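PDB 2Q00: Orf c02003 protein from Sulfolobus solfataricus P2, which is of unknown function but is a small, mainly helical member of the archaeal PaREP1/PaREP8 family. Local coordinates for residues I3-S6 against A7-Y10; S85-T88 against L89-E92. One frame throughout, in Å; residues are numbered along the deposited sequence.

Contact 1: I3-S6 against A7-Y10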
# COMPACT_ATOMS: atom_id res chain seq x y z
N ILE A 3 19.13 2.54 1.14
CA ILE A 3 18.61 1.62 2.14
C ILE A 3 17.12 1.49 1.87
O ILE A 3 16.42 2.49 1.72
CB ILE A 3 18.86 2.15 3.58
CG1 ILE A 3 18.35 1.13 4.60
CG2 ILE A 3 18.16 3.48 3.77
CD1 ILE A 3 18.70 1.47 6.02
N SER A 4 16.65 0.25 1.80
CA SER A 4 15.25 -0.01 1.52
C SER A 4 14.27 0.65 2.48
O SER A 4 14.54 0.82 3.67
CB SER A 4 15.00 -1.52 1.48
OG SER A 4 15.87 -2.14 0.54
N THR A 5 13.13 1.04 1.95
CA THR A 5 12.09 1.67 2.74
C THR A 5 11.27 0.54 3.33
O THR A 5 11.40 -0.61 2.90
CB THR A 5 11.20 2.54 1.85
OG1 THR A 5 10.64 1.74 0.80
CG2 THR A 5 12.02 3.66 1.22
N SER A 6 10.46 0.84 4.33
CA SER A 6 9.61 -0.19 4.90
C SER A 6 8.64 -0.69 3.81
O SER A 6 8.27 -1.86 3.77
CB SER A 6 8.82 0.38 6.08
OG SER A 6 8.10 1.53 5.68
N ALA A 7 8.24 0.23 2.93
CA ALA A 7 7.33 -0.10 1.83
C ALA A 7 7.95 -1.18 0.94
O ALA A 7 7.32 -2.21 0.67
CB ALA A 7 7.03 1.15 1.02
N GLU A 8 9.19 -0.93 0.50
CA GLU A 8 9.91 -1.87 -0.35
C GLU A 8 10.09 -3.24 0.28
O GLU A 8 10.04 -4.27 -0.41
CB GLU A 8 11.26 -1.29 -0.73
CG GLU A 8 11.16 -0.09 -1.64
CD GLU A 8 12.48 0.65 -1.80
OE1 GLU A 8 12.93 1.29 -0.82
OE2 GLU A 8 13.07 0.59 -2.91
N VAL A 9 10.30 -3.26 1.59
CA VAL A 9 10.51 -4.51 2.30
C VAL A 9 9.24 -5.37 2.37
O VAL A 9 9.29 -6.58 2.16
CB VAL A 9 11.02 -4.26 3.73
CG1 VAL A 9 11.16 -5.58 4.46
CG2 VAL A 9 12.36 -3.55 3.68
N TYR A 10 8.12 -4.74 2.69
CA TYR A 10 6.85 -5.47 2.73
C TYR A 10 6.55 -6.07 1.37
O TYR A 10 6.11 -7.20 1.27
CB TYR A 10 5.71 -4.56 3.18
CG TYR A 10 5.61 -4.43 4.68
CD1 TYR A 10 5.46 -5.57 5.48
CD2 TYR A 10 5.64 -3.18 5.29
CE1 TYR A 10 5.31 -5.46 6.85
CE2 TYR A 10 5.50 -3.06 6.67
CZ TYR A 10 5.33 -4.20 7.45
OH TYR A 10 5.08 -4.07 8.80
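The first torsions of Thr5 and Glu8 bring their polar ends together: OG1 of Thr5 sits between its own backbone N and carbonyl carbon (chi1 57°), which turns the hydroxyl to the incoming helix, while Glu8 sends CG anti to its carbonyl carbon (chi1 -68°) and its extended chain carries the carboxylate back to Thr5 N and OG1. The hydroxyl works in two directions. Thr5 OG1 accepts from Glu8 N at 3.1 Å in a nearly straight bond (N-H...O 165°), and donates to Glu8 OE1 at 2.8 Å. The same carboxylate oxygen also receives the amide, with Thr5 N lying 2.8 Å from Glu8 OE1. Both donors use the anti side of this oxygen, and they arrive from opposite faces of the carboxylate plane, so that two bonds hold it and limit the turning of the group. A carboxylate at this end of a helix is likely to be favoured by the helix dipole. Behind the cap the regular bonding begins, Val9 N reaching Thr5 O at 3.2 Å and Tyr10 N reaching Ser6 O at 3.1 Å. Val9 CG2 lies 4.0 Å from Ser4 CB, a light apolar touch. Ser6 OG bonds to Glu36 of helix 23-45, whereas Thr5 and Glu8 lean on Val119 of helix 101-122. Reciprocal bonding between the N-cap residue and the residue three places on defines the capping box, and here it starts helix 6-19 at the edge of the helical fold.

Contact 2: S85-T88 against L89-E92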
# COMPACT_ATOMS: atom_id res chain seq x y z
N SER A 85 -7.05 -0.86 -4.74
CA SER A 85 -6.52 -2.21 -4.99
C SER A 85 -5.89 -2.77 -3.71
O SER A 85 -6.05 -3.96 -3.38
CB SER A 85 -5.44 -2.17 -6.07
OG SER A 85 -5.95 -1.63 -7.26
N ALA A 86 -5.15 -1.92 -3.01
CA ALA A 86 -4.51 -2.34 -1.78
C ALA A 86 -5.62 -2.77 -0.80
O ALA A 86 -5.53 -3.83 -0.16
CB ALA A 86 -3.67 -1.17 -1.18
N TRP A 87 -6.67 -1.96 -0.71
CA TRP A 87 -7.78 -2.24 0.18
C TRP A 87 -8.42 -3.58 -0.19
O TRP A 87 -8.70 -4.40 0.69
CB TRP A 87 -8.82 -1.10 0.11
CG TRP A 87 -9.95 -1.22 1.10
CD1 TRP A 87 -11.28 -1.43 0.82
CD2 TRP A 87 -9.85 -1.18 2.53
NE1 TRP A 87 -12.00 -1.53 1.99
CE2 TRP A 87 -11.15 -1.39 3.05
CE3 TRP A 87 -8.79 -1.01 3.43
CZ2 TRP A 87 -11.42 -1.42 4.43
CZ3 TRP A 87 -9.05 -1.04 4.79
CH2 TRP A 87 -10.36 -1.25 5.28
N THR A 88 -8.62 -3.80 -1.49
CA THR A 88 -9.22 -5.05 -1.97
C THR A 88 -8.39 -6.24 -1.55
O THR A 88 -8.92 -7.28 -1.12
CB THR A 88 -9.30 -5.11 -3.50
OG1 THR A 88 -10.05 -3.99 -4.00
CG2 THR A 88 -9.97 -6.41 -3.93
N LEU A 89 -7.08 -6.10 -1.69
CA LEU A 89 -6.17 -7.16 -1.29
C LEU A 89 -6.38 -7.41 0.20
O LEU A 89 -6.45 -8.56 0.64
CB LEU A 89 -4.71 -6.74 -1.56
CG LEU A 89 -4.23 -6.92 -2.99
CD1 LEU A 89 -2.88 -6.28 -3.22
CD2 LEU A 89 -4.16 -8.41 -3.27
N HIS A 90 -6.50 -6.32 0.96
CA HIS A 90 -6.69 -6.41 2.40
C HIS A 90 -7.96 -7.16 2.81
O HIS A 90 -7.90 -8.16 3.52
CB HIS A 90 -6.70 -5.01 3.01
CG HIS A 90 -6.71 -5.00 4.51
ND1 HIS A 90 -7.27 -3.98 5.24
CD2 HIS A 90 -6.21 -5.88 5.41
CE1 HIS A 90 -7.12 -4.23 6.53
NE2 HIS A 90 -6.48 -5.38 6.66
N VAL A 91 -9.11 -6.65 2.36
CA VAL A 91 -10.39 -7.26 2.70
C VAL A 91 -10.63 -8.62 2.05
O VAL A 91 -10.51 -9.66 2.70
CB VAL A 91 -11.56 -6.33 2.32
CG1 VAL A 91 -12.88 -7.00 2.64
CG2 VAL A 91 -11.43 -5.02 3.08
N GLU A 92 -10.98 -8.62 0.77
CA GLU A 92 -11.25 -9.84 0.03
C GLU A 92 -10.10 -10.85 0.02
O GLU A 92 -10.33 -12.05 -0.13
CB GLU A 92 -11.62 -9.49 -1.41
CG GLU A 92 -12.99 -8.86 -1.53
CD GLU A 92 -13.27 -8.34 -2.92
OE1 GLU A 92 -13.03 -9.10 -3.89
OE2 GLU A 92 -13.72 -7.18 -3.04
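Trp87 lays its indole beside the next helical turn, where CG2 of Val91 covers one face, nearest at 3.6 Å from Trp87 CE2. The methyl forms a CH-pi contact, Val91 CG2 standing 3.9 Å from the centroid of the five-membered ring and 25° off its normal. His90 approaches from the same side of the indole, at the CZ3 and CE3 rim of the six-membered ring. Its edge is turned toward the indole in an offset edge-to-face pair, with ring planes at 70° and ND1 of His90 3.5 Å from CZ3 of Trp87. What sets the indole there is the first torsion, which holds Trp87 CG anti to the backbone N (chi1 -174°) and lets the flat group reach residues three and four places ahead at once. Replacing this tryptophan by an alanine would probably leave Val91 CG2 without the aromatic face it covers and His90 freer to turn. Thr88 and Glu92 run side by side, pointing the same way, and touch lightly, Thr88 CG2 to Glu92 OE2 3.9 Å; the threonine hydroxyl is instead bonded back to Lys84 O. Beneath the side chains the backbone carries successive bonds: Leu89 N to Ser85 O at 2.9 Å, His90 N to Ala86 O at 2.9 Å, and Val91 N to Trp87 O at 2.8 Å. The turn at 89-92 is of the wider pi type. Other helices add to the aromatic cluster: Phe66 of helix 62-71 meets Trp87 edge-to-face, and Tyr31 of helix 23-45 stacks on His90. Helix 79-95 also packs through Ala86 and Leu89 on helix 23-45, and through Leu89 on helix 101-122, where Ser85 OG bonds to Asp110.

Contact 1 is a surface feature where a helix begins, and its chemistry is largely polar: side chains supply partners to main-chain amides. Contact 2 lies within helix 79-95 and is partly buried; there the side chains across the contact meet mainly by apolar and aromatic packing, while the polar groups of Ser85 and Thr88 bond elsewhere. Local contacts three and four residues apart thus differ with their place on a helix. The two belong to different helices on opposite sides of the chain's centre, their centres about 20 Å apart and their nearest atoms about 10 Å apart, without touching. Both nonetheless rest on helices 23-45 and 101-122, which therefore join them within one bundle.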